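Local coordinates for putative methylase HI0767 (Haemophilus influenzae, PDB 2IFT), which probably methylates N2 of guanine 966 of 16S rRNA in the assembled 30S particle, using S-adenosyl-L-methionine as the methyl donor, at residues A17-G22 with S73-K78; G60-G65 with V79-L84; D127-D132 with A157-E162. One frame throughout, in Å; residues are numbered along the deposited sequence.

Interaction 1. Residues A17-G22 with S73-K78; sequences AGLWRG and SRQAKK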
loop_
_atom_site.group_PDB
_atom_site.type_symbol
_atom_site.label_atom_id
_atom_site.label_comp_id
_atom_site.label_asym_id
_atom_site.label_seq_id
_atom_site.Cartn_x
_atom_site.Cartn_y
_atom_site.Cartn_z
ATOM N N ALA A 17 -5.293 -14.668 2.565
ATOM C CA ALA A 17 -4.213 -15.592 2.253
ATOM C C ALA A 17 -3.013 -15.454 3.172
ATOM O O ALA A 17 -2.952 -14.555 4.007
ATOM C CB ALA A 17 -3.784 -15.407 0.813
ATOM N N GLY A 18 -2.056 -16.361 3.006
ATOM C CA GLY A 18 -0.864 -16.341 3.830
ATOM C C GLY A 18 -1.055 -17.119 5.118
ATOM O O GLY A 18 -2.046 -17.833 5.288
ATOM N N LEU A 19 -0.104 -16.955 6.031
ATOM C CA LEU A 19 -0.109 -17.634 7.316
ATOM C C LEU A 19 -1.309 -17.326 8.184
ATOM O O LEU A 19 -1.765 -18.186 8.941
ATOM C CB LEU A 19 1.138 -17.265 8.110
ATOM C CG LEU A 19 2.472 -17.258 7.375
ATOM C CD1 LEU A 19 3.588 -17.175 8.410
ATOM C CD2 LEU A 19 2.613 -18.517 6.518
ATOM N N TRP A 20 -1.808 -16.100 8.092
ATOM C CA TRP A 20 -2.935 -15.696 8.916
ATOM C C TRP A 20 -4.266 -15.715 8.196
ATOM O O TRP A 20 -5.235 -15.112 8.657
ATOM C CB TRP A 20 -2.687 -14.301 9.492
ATOM C CG TRP A 20 -1.321 -14.137 10.076
ATOM C CD1 TRP A 20 -0.584 -15.088 10.725
ATOM C CD2 TRP A 20 -0.536 -12.943 10.092
ATOM N NE1 TRP A 20 0.613 -14.559 11.145
ATOM C CE2 TRP A 20 0.668 -13.240 10.771
ATOM C CE3 TRP A 20 -0.731 -11.647 9.601
ATOM C CZ2 TRP A 20 1.673 -12.290 10.971
ATOM C CZ3 TRP A 20 0.268 -10.699 9.800
ATOM C CH2 TRP A 20 1.455 -11.029 10.481
ATOM N N ARG A 21 -4.329 -16.411 7.070
ATOM C CA ARG A 21 -5.579 -16.466 6.338
ATOM C C ARG A 21 -6.693 -17.020 7.222
ATOM O O ARG A 21 -6.510 -18.014 7.922
ATOM C CB ARG A 21 -5.429 -17.320 5.081
ATOM C CG ARG A 21 -4.886 -18.709 5.311
ATOM C CD ARG A 21 -5.735 -19.721 4.570
ATOM N NE ARG A 21 -6.525 -19.090 3.518
ATOM C CZ ARG A 21 -7.496 -19.701 2.847
ATOM N NH1 ARG A 21 -7.794 -20.963 3.117
ATOM N NH2 ARG A 21 -8.185 -19.044 1.926
ATOM N N GLY A 22 -7.845 -16.357 7.186
ATOM C CA GLY A 22 -8.974 -16.778 7.989
ATOM C C GLY A 22 -9.152 -15.895 9.208
ATOM O O GLY A 22 -10.270 -15.662 9.668
ATOM N N SER A 73 0.818 -11.162 6.110
ATOM C CA SER A 73 0.430 -12.564 6.134
ATOM C C SER A 73 1.215 -13.352 5.092
ATOM O O SER A 73 1.566 -14.506 5.315
ATOM C CB SER A 73 -1.063 -12.707 5.856
ATOM O OG SER A 73 -1.436 -14.074 5.805
ATOM N N ARG A 74 1.502 -12.721 3.960
ATOM C CA ARG A 74 2.232 -13.397 2.893
ATOM C C ARG A 74 3.742 -13.298 3.037
ATOM O O ARG A 74 4.479 -13.561 2.097
ATOM C CB ARG A 74 1.787 -12.854 1.538
ATOM C CG ARG A 74 0.278 -12.722 1.436
ATOM C CD ARG A 74 -0.215 -12.719 0.001
ATOM N NE ARG A 74 -1.655 -12.472 -0.052
ATOM C CZ ARG A 74 -2.462 -12.897 -1.021
ATOM N NH1 ARG A 74 -1.980 -13.605 -2.035
ATOM N NH2 ARG A 74 -3.756 -12.607 -0.978
ATOM N N GLN A 75 4.197 -12.918 4.222
ATOM C CA GLN A 75 5.621 -12.813 4.505
ATOM C C GLN A 75 6.412 -11.775 3.728
ATOM O O GLN A 75 7.503 -12.067 3.234
ATOM C CB GLN A 75 6.297 -14.175 4.333
ATOM C CG GLN A 75 6.210 -15.045 5.567
ATOM C CD GLN A 75 4.784 -15.256 6.003
ATOM O OE1 GLN A 75 4.004 -15.908 5.305
ATOM N NE2 GLN A 75 4.422 -14.692 7.154
ATOM N N ALA A 76 5.873 -10.565 3.616
ATOM C CA ALA A 76 6.597 -9.499 2.936
ATOM C C ALA A 76 7.760 -9.232 3.877
ATOM O O ALA A 76 7.656 -9.495 5.071
ATOM C CB ALA A 76 5.725 -8.264 2.818
ATOM N N LYS A 77 8.873 -8.732 3.363
ATOM C CA LYS A 77 9.989 -8.462 4.247
ATOM C C LYS A 77 9.569 -7.415 5.272
ATOM O O LYS A 77 9.857 -7.540 6.461
ATOM C CB LYS A 77 11.203 -7.958 3.472
ATOM C CG LYS A 77 12.403 -7.756 4.385
ATOM C CD LYS A 77 13.634 -7.279 3.646
ATOM C CE LYS A 77 14.791 -7.104 4.618
ATOM N NZ LYS A 77 16.017 -6.612 3.939
ATOM N N LYS A 78 8.880 -6.379 4.808
ATOM C CA LYS A 78 8.434 -5.330 5.709
ATOM C C LYS A 78 7.283 -4.509 5.160
ATOM O O LYS A 78 7.182 -4.267 3.955
ATOM C CB LYS A 78 9.590 -4.382 6.045
ATOM C CG LYS A 78 9.269 -3.438 7.202
ATOM C CD LYS A 78 10.407 -2.467 7.490
ATOM C CE LYS A 78 10.108 -1.621 8.718
ATOM N NZ LYS A 78 11.153 -0.583 8.967
#
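Ser73, the last residue of helix 66-73, meets the Ala17-Gly22 loop through both its hydroxyl and its carbonyl. The hydroxyl takes the Trp20 N-H, with Trp20 N 3.1 Å from Ser73 OG and an angle of 155° at the hydrogen, and gives its own proton to Ala17 O. That second bond is modelled so short that its exact length is doubtful. With OG anti to the backbone N (chi1 177°), the hydroxyl is placed between these two partners. Alongside, Leu19 N bonds Ser73 O at 3.0 Å, coming from well above the carbonyl plane. Behind the hydroxyl, Ser73 CA sits over one face of the Trp20 indole, 4.2 Å from the centroid of its six-membered ring, a CH-pi contact. Ala17 CB lies over the centre of one face of the Arg74 guanidinium, 3.3 Å above its plane. Farther out, a type I turn from Gly18 to Arg21 presents the Leu19 and Trp20 amides, Glu70 bonds Ala17 N, and Phe45 forms a cation-pi pair with Arg74. Gln75, at positive phi, ends the helix in a Schellman motif. The loop thus supplies a donor to the Ser73 carbonyl at the helix end, joining the N-terminal hairpin to the methyltransferase core.

Interaction 2. Residues G60-G65 with V79-L84; sequences GFAGSG and VTFLEL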
loop_
_atom_site.group_PDB
_atom_site.type_symbol
_atom_site.label_atom_id
_atom_site.label_comp_id
_atom_site.label_asym_id
_atom_site.label_seq_id
_atom_site.Cartn_x
_atom_site.Cartn_y
_atom_site.Cartn_z
ATOM N N GLY A 60 0.151 3.331 1.998
ATOM C CA GLY A 60 0.032 4.780 2.050
ATOM C C GLY A 60 -1.004 5.417 2.937
ATOM O O GLY A 60 -0.712 6.390 3.632
ATOM N N PHE A 61 -2.219 4.893 2.887
ATOM C CA PHE A 61 -3.323 5.411 3.678
ATOM C C PHE A 61 -3.960 4.170 4.313
ATOM O O PHE A 61 -5.036 3.744 3.921
ATOM C CB PHE A 61 -4.327 6.138 2.766
ATOM C CG PHE A 61 -3.735 7.303 2.007
ATOM C CD1 PHE A 61 -2.887 7.095 0.926
ATOM C CD2 PHE A 61 -3.985 8.611 2.410
ATOM C CE1 PHE A 61 -2.297 8.169 0.257
ATOM C CE2 PHE A 61 -3.400 9.697 1.751
ATOM C CZ PHE A 61 -2.554 9.478 0.675
ATOM N N ALA A 62 -3.255 3.609 5.292
ATOM C CA ALA A 62 -3.647 2.402 6.004
ATOM C C ALA A 62 -5.127 2.179 6.300
ATOM O O ALA A 62 -5.748 1.303 5.709
ATOM C CB ALA A 62 -2.847 2.307 7.295
ATOM N N GLY A 63 -5.696 2.956 7.210
ATOM C CA GLY A 63 -7.093 2.750 7.549
ATOM C C GLY A 63 -7.169 1.428 8.299
ATOM O O GLY A 63 -6.498 1.253 9.311
ATOM N N SER A 64 -7.970 0.493 7.799
ATOM C CA SER A 64 -8.107 -0.831 8.417
ATOM C C SER A 64 -6.762 -1.547 8.438
ATOM O O SER A 64 -6.471 -2.300 9.359
ATOM C CB SER A 64 -9.057 -1.700 7.607
ATOM O OG SER A 64 -10.105 -0.937 7.053
ATOM N N GLY A 65 -5.959 -1.329 7.398
ATOM C CA GLY A 65 -4.668 -1.987 7.303
ATOM C C GLY A 65 -4.781 -3.274 6.495
ATOM O O GLY A 65 -3.793 -3.965 6.275
ATOM N N VAL A 79 6.410 -4.090 6.066
ATOM C CA VAL A 79 5.285 -3.251 5.709
ATOM C C VAL A 79 5.295 -2.058 6.652
ATOM O O VAL A 79 5.443 -2.209 7.864
ATOM C CB VAL A 79 3.941 -3.986 5.858
ATOM C CG1 VAL A 79 2.801 -3.043 5.526
ATOM C CG2 VAL A 79 3.907 -5.198 4.946
ATOM N N THR A 80 5.176 -0.872 6.076
ATOM C CA THR A 80 5.137 0.360 6.836
ATOM C C THR A 80 3.739 0.915 6.605
ATOM O O THR A 80 3.288 1.013 5.458
ATOM C CB THR A 80 6.171 1.355 6.317
ATOM O OG1 THR A 80 7.473 0.782 6.449
ATOM C CG2 THR A 80 6.112 2.658 7.099
ATOM N N PHE A 81 3.048 1.242 7.693
ATOM C CA PHE A 81 1.696 1.780 7.615
ATOM C C PHE A 81 1.692 3.275 7.920
ATOM O O PHE A 81 2.179 3.693 8.966
ATOM C CB PHE A 81 0.768 1.093 8.625
ATOM C CG PHE A 81 0.723 -0.410 8.511
ATOM C CD1 PHE A 81 1.778 -1.193 8.982
ATOM C CD2 PHE A 81 -0.399 -1.044 7.986
ATOM C CE1 PHE A 81 1.707 -2.591 8.936
ATOM C CE2 PHE A 81 -0.477 -2.434 7.933
ATOM C CZ PHE A 81 0.575 -3.208 8.410
ATOM N N LEU A 82 1.157 4.070 6.997
ATOM C CA LEU A 82 1.051 5.511 7.187
ATOM C C LEU A 82 -0.402 5.840 7.503
ATOM O O LEU A 82 -1.313 5.507 6.737
ATOM C CB LEU A 82 1.496 6.258 5.925
ATOM C CG LEU A 82 2.941 6.765 5.969
ATOM C CD1 LEU A 82 3.071 7.855 7.034
ATOM C CD2 LEU A 82 3.888 5.612 6.271
ATOM N N GLU A 83 -0.623 6.487 8.637
ATOM C CA GLU A 83 -1.980 6.819 9.055
ATOM C C GLU A 83 -2.024 8.103 9.876
ATOM O O GLU A 83 -1.391 8.193 10.918
ATOM C CB GLU A 83 -2.556 5.650 9.863
ATOM C CG GLU A 83 -3.975 5.855 10.339
ATOM C CD GLU A 83 -4.901 6.292 9.224
ATOM O OE1 GLU A 83 -5.033 5.539 8.228
ATOM O OE2 GLU A 83 -5.495 7.389 9.350
ATOM N N LEU A 84 -2.784 9.079 9.385
ATOM C CA LEU A 84 -2.938 10.388 10.022
ATOM C C LEU A 84 -3.764 10.340 11.308
ATOM O O LEU A 84 -3.374 10.905 12.331
ATOM C CB LEU A 84 -3.623 11.364 9.060
ATOM C CG LEU A 84 -3.326 12.861 9.214
ATOM C CD1 LEU A 84 -4.488 13.660 8.661
ATOM C CD2 LEU A 84 -3.083 13.222 10.660
#
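The glycine-rich loop after the first strand of the Rossmann-like methyltransferase sheet, Gly-Phe-Ala-Gly-Ser-Gly, packs here on the C-terminal end of the neighbouring strand 78-82, with Ala62 and Gly63 meeting Leu82 and Glu83. It is the first conserved motif of the class I methyltransferases, the loop that in relatives borders the S-adenosylmethionine pocket. Ala62 N donates to Leu82 O at 3.1 Å, tilted 21° from the carbonyl plane. Ala62 CB then drops toward the strand and lies 4.0 Å from Phe81 CB, close to the plane of the Phe81 ring. Gly65 O lies at another part of the same ring edge, 4.0 Å from Phe81 CE2, while Phe69, Leu92 and Leu96 pack about the ring from the adjoining helices. Within the loop a type II' turn runs from Ala62 to Gly65, closed by Gly65 N on Ala62 O at 3.1 Å, and brings Gly65 to the N-cap of helix 66-73. Glu83 follows directly after the strand, where an acidic residue commonly meets the cofactor ribose in this fold. Its CG stands anti to the backbone N (chi1 -179°) and the chain bends at chi2, folding the carboxylate back over the loop. Asp85 N holds OE2, and Gly63 N meets Glu83 OE1 on its anti side at 2.9 Å, 26° out of the carboxylate plane.

Interaction 3. Residues D127-D132 with A157-E162; sequences DVVFLD and ALIYVE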
loop_
_atom_site.group_PDB
_atom_site.type_symbol
_atom_site.label_atom_id
_atom_site.label_comp_id
_atom_site.label_asym_id
_atom_site.label_seq_id
_atom_site.Cartn_x
_atom_site.Cartn_y
_atom_site.Cartn_z
ATOM N N ASP A 127 9.378 -1.609 -2.379
ATOM C CA ASP A 127 9.246 -2.558 -3.485
ATOM C C ASP A 127 7.775 -2.597 -3.885
ATOM O O ASP A 127 7.437 -2.884 -5.036
ATOM C CB ASP A 127 9.657 -3.968 -3.044
ATOM C CG ASP A 127 11.133 -4.088 -2.752
ATOM O OD1 ASP A 127 11.924 -4.132 -3.717
ATOM O OD2 ASP A 127 11.507 -4.132 -1.558
ATOM N N VAL A 128 6.898 -2.325 -2.918
ATOM C CA VAL A 128 5.457 -2.338 -3.175
ATOM C C VAL A 128 4.733 -1.191 -2.469
ATOM O O VAL A 128 5.004 -0.895 -1.302
ATOM C CB VAL A 128 4.827 -3.691 -2.735
ATOM C CG1 VAL A 128 3.346 -3.718 -3.089
ATOM C CG2 VAL A 128 5.544 -4.844 -3.419
ATOM N N VAL A 129 3.804 -0.551 -3.178
ATOM C CA VAL A 129 3.053 0.569 -2.612
ATOM C C VAL A 129 1.552 0.473 -2.857
ATOM O O VAL A 129 1.120 0.237 -3.990
ATOM C CB VAL A 129 3.538 1.910 -3.197
ATOM C CG1 VAL A 129 2.705 3.050 -2.643
ATOM C CG2 VAL A 129 5.012 2.125 -2.877
ATOM N N PHE A 130 0.774 0.660 -1.787
ATOM C CA PHE A 130 -0.687 0.637 -1.833
ATOM C C PHE A 130 -1.203 2.057 -1.603
ATOM O O PHE A 130 -1.002 2.631 -0.524
ATOM C CB PHE A 130 -1.274 -0.258 -0.727
ATOM C CG PHE A 130 -0.738 -1.659 -0.716
ATOM C CD1 PHE A 130 0.146 -2.064 0.276
ATOM C CD2 PHE A 130 -1.104 -2.569 -1.705
ATOM C CE1 PHE A 130 0.666 -3.363 0.291
ATOM C CE2 PHE A 130 -0.594 -3.868 -1.699
ATOM C CZ PHE A 130 0.300 -4.263 -0.691
ATOM N N LEU A 131 -1.850 2.625 -2.613
ATOM C CA LEU A 131 -2.414 3.965 -2.516
ATOM C C LEU A 131 -3.921 3.935 -2.736
ATOM O O LEU A 131 -4.383 3.896 -3.883
ATOM C CB LEU A 131 -1.805 4.885 -3.567
ATOM C CG LEU A 131 -0.346 5.275 -3.446
ATOM C CD1 LEU A 131 0.016 6.136 -4.629
ATOM C CD2 LEU A 131 -0.109 6.018 -2.146
ATOM N N ASP A 132 -4.685 3.943 -1.648
ATOM C CA ASP A 132 -6.136 3.944 -1.754
ATOM C C ASP A 132 -6.763 5.018 -0.855
ATOM O O ASP A 132 -7.536 4.724 0.053
ATOM C CB ASP A 132 -6.697 2.559 -1.425
ATOM C CG ASP A 132 -6.492 2.169 0.026
ATOM O OD1 ASP A 132 -5.416 2.478 0.583
ATOM O OD2 ASP A 132 -7.408 1.544 0.608
ATOM N N ALA A 157 9.393 -1.502 -8.626
ATOM C CA ALA A 157 8.367 -1.484 -7.595
ATOM C C ALA A 157 7.018 -1.451 -8.282
ATOM O O ALA A 157 6.879 -0.858 -9.357
ATOM C CB ALA A 157 8.526 -0.251 -6.711
ATOM N N LEU A 158 6.043 -2.117 -7.669
ATOM C CA LEU A 158 4.675 -2.157 -8.178
ATOM C C LEU A 158 3.877 -1.151 -7.371
ATOM O O LEU A 158 4.056 -1.045 -6.159
ATOM C CB LEU A 158 4.073 -3.550 -7.989
ATOM C CG LEU A 158 4.897 -4.657 -8.642
ATOM C CD1 LEU A 158 4.237 -6.006 -8.398
ATOM C CD2 LEU A 158 5.029 -4.380 -10.131
ATOM N N ILE A 159 3.016 -0.394 -8.039
ATOM C CA ILE A 159 2.208 0.601 -7.347
ATOM C C ILE A 159 0.746 0.319 -7.601
ATOM O O ILE A 159 0.280 0.325 -8.744
ATOM C CB ILE A 159 2.500 2.041 -7.819
ATOM C CG1 ILE A 159 4.007 2.272 -7.883
ATOM C CG2 ILE A 159 1.852 3.051 -6.845
ATOM C CD1 ILE A 159 4.675 2.081 -6.570
ATOM N N TYR A 160 0.035 0.052 -6.516
ATOM C CA TYR A 160 -1.381 -0.235 -6.569
ATOM C C TYR A 160 -2.134 1.047 -6.250
ATOM O O TYR A 160 -1.857 1.727 -5.254
ATOM C CB TYR A 160 -1.717 -1.323 -5.556
ATOM C CG TYR A 160 -3.180 -1.653 -5.499
ATOM C CD1 TYR A 160 -4.032 -0.985 -4.624
ATOM C CD2 TYR A 160 -3.720 -2.619 -6.336
ATOM C CE1 TYR A 160 -5.387 -1.279 -4.583
ATOM C CE2 TYR A 160 -5.074 -2.918 -6.307
ATOM C CZ TYR A 160 -5.905 -2.245 -5.426
ATOM O OH TYR A 160 -7.251 -2.545 -5.383
ATOM N N VAL A 161 -3.089 1.380 -7.101
ATOM C CA VAL A 161 -3.854 2.596 -6.916
ATOM C C VAL A 161 -5.335 2.364 -7.154
ATOM O O VAL A 161 -5.727 1.671 -8.089
ATOM C CB VAL A 161 -3.355 3.701 -7.877
ATOM C CG1 VAL A 161 -4.160 4.979 -7.677
ATOM C CG2 VAL A 161 -1.871 3.951 -7.647
ATOM N N GLU A 162 -6.146 2.935 -6.278
ATOM C CA GLU A 162 -7.588 2.839 -6.385
ATOM C C GLU A 162 -8.086 4.261 -6.473
ATOM O O GLU A 162 -7.807 5.079 -5.601
ATOM C CB GLU A 162 -8.178 2.160 -5.161
ATOM C CG GLU A 162 -7.901 0.680 -5.092
ATOM C CD GLU A 162 -8.637 0.024 -3.949
ATOM O OE1 GLU A 162 -8.510 -1.203 -3.791
ATOM O OE2 GLU A 162 -9.344 0.746 -3.209
#
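Tyr160 N gives Val129 O a nearly linear hydrogen bond of 2.8 Å, with 171° at the hydrogen. Four more backbone bonds, less straight, continue the ladder, from Leu158 N on Asp127 O to Glu162 N on Leu131 O, where the pairing ends. The strands run parallel, their axes 4.8 Å apart and inclined by only 9°, and CA-H groups such as that of Ile159 add weak contacts to the same carbonyls. On the face covered by helix 139-149, Val129 and Ile159 lie side by side. Ile159 bends at chi2 (-60°), which brings its CD1 to 3.6 Å from Val129 CB. Leu131 and Val161 pair likewise on that face, Leu131 CD1 being 4.2 Å from Val161 CG2. On the other face, under helix 39-52, Phe130 and Tyr160 pass each other at a slant, with Phe130 CD2 4.1 Å from Tyr160 CB. The Tyr160 hydroxyl bonds Glu162 OE1, which lies in the plane of the ring; the modelled length is too short to be trusted. Strand 126-131, helix 139-149 and strand 157-164 make a beta-alpha-beta crossover of the Rossmann-like sheet. Asp132 opens the Asp-Pro-Pro-Phe sequence, consistent with motif IV of amino-methyltransferases, and its CB lies 3.7 Å from Glu162 OE2. Chemistry therefore changes along the pair, from apolar side-chain pairs in the core to carboxylates and a phenol at the C-terminal strand ends.

Overall arrangement
Interaction 3 lies in the core, interaction 2 is partly buried, and interaction 1 is a surface contact. Interactions 2 and 3 both reach the seven-stranded sheet and touch: Gly60 N is probably hydrogen-bonded to Phe130 O at 2.9 Å, and the Phe61 ring packs on Leu131. Together they put the glycine-rich loop and Asp132 side by side at the C-terminal strand ends. Interaction 1, its centre about 16 Å from that of interaction 2, holds the far end of helix 66-73, whose N-terminus follows the glycine-rich loop. Regular backbone pairing and apolar side chains dominate interaction 3; interaction 2 mixes loop amides with a carboxylate, and interaction 1 relies on a serine hydroxyl and turn amides.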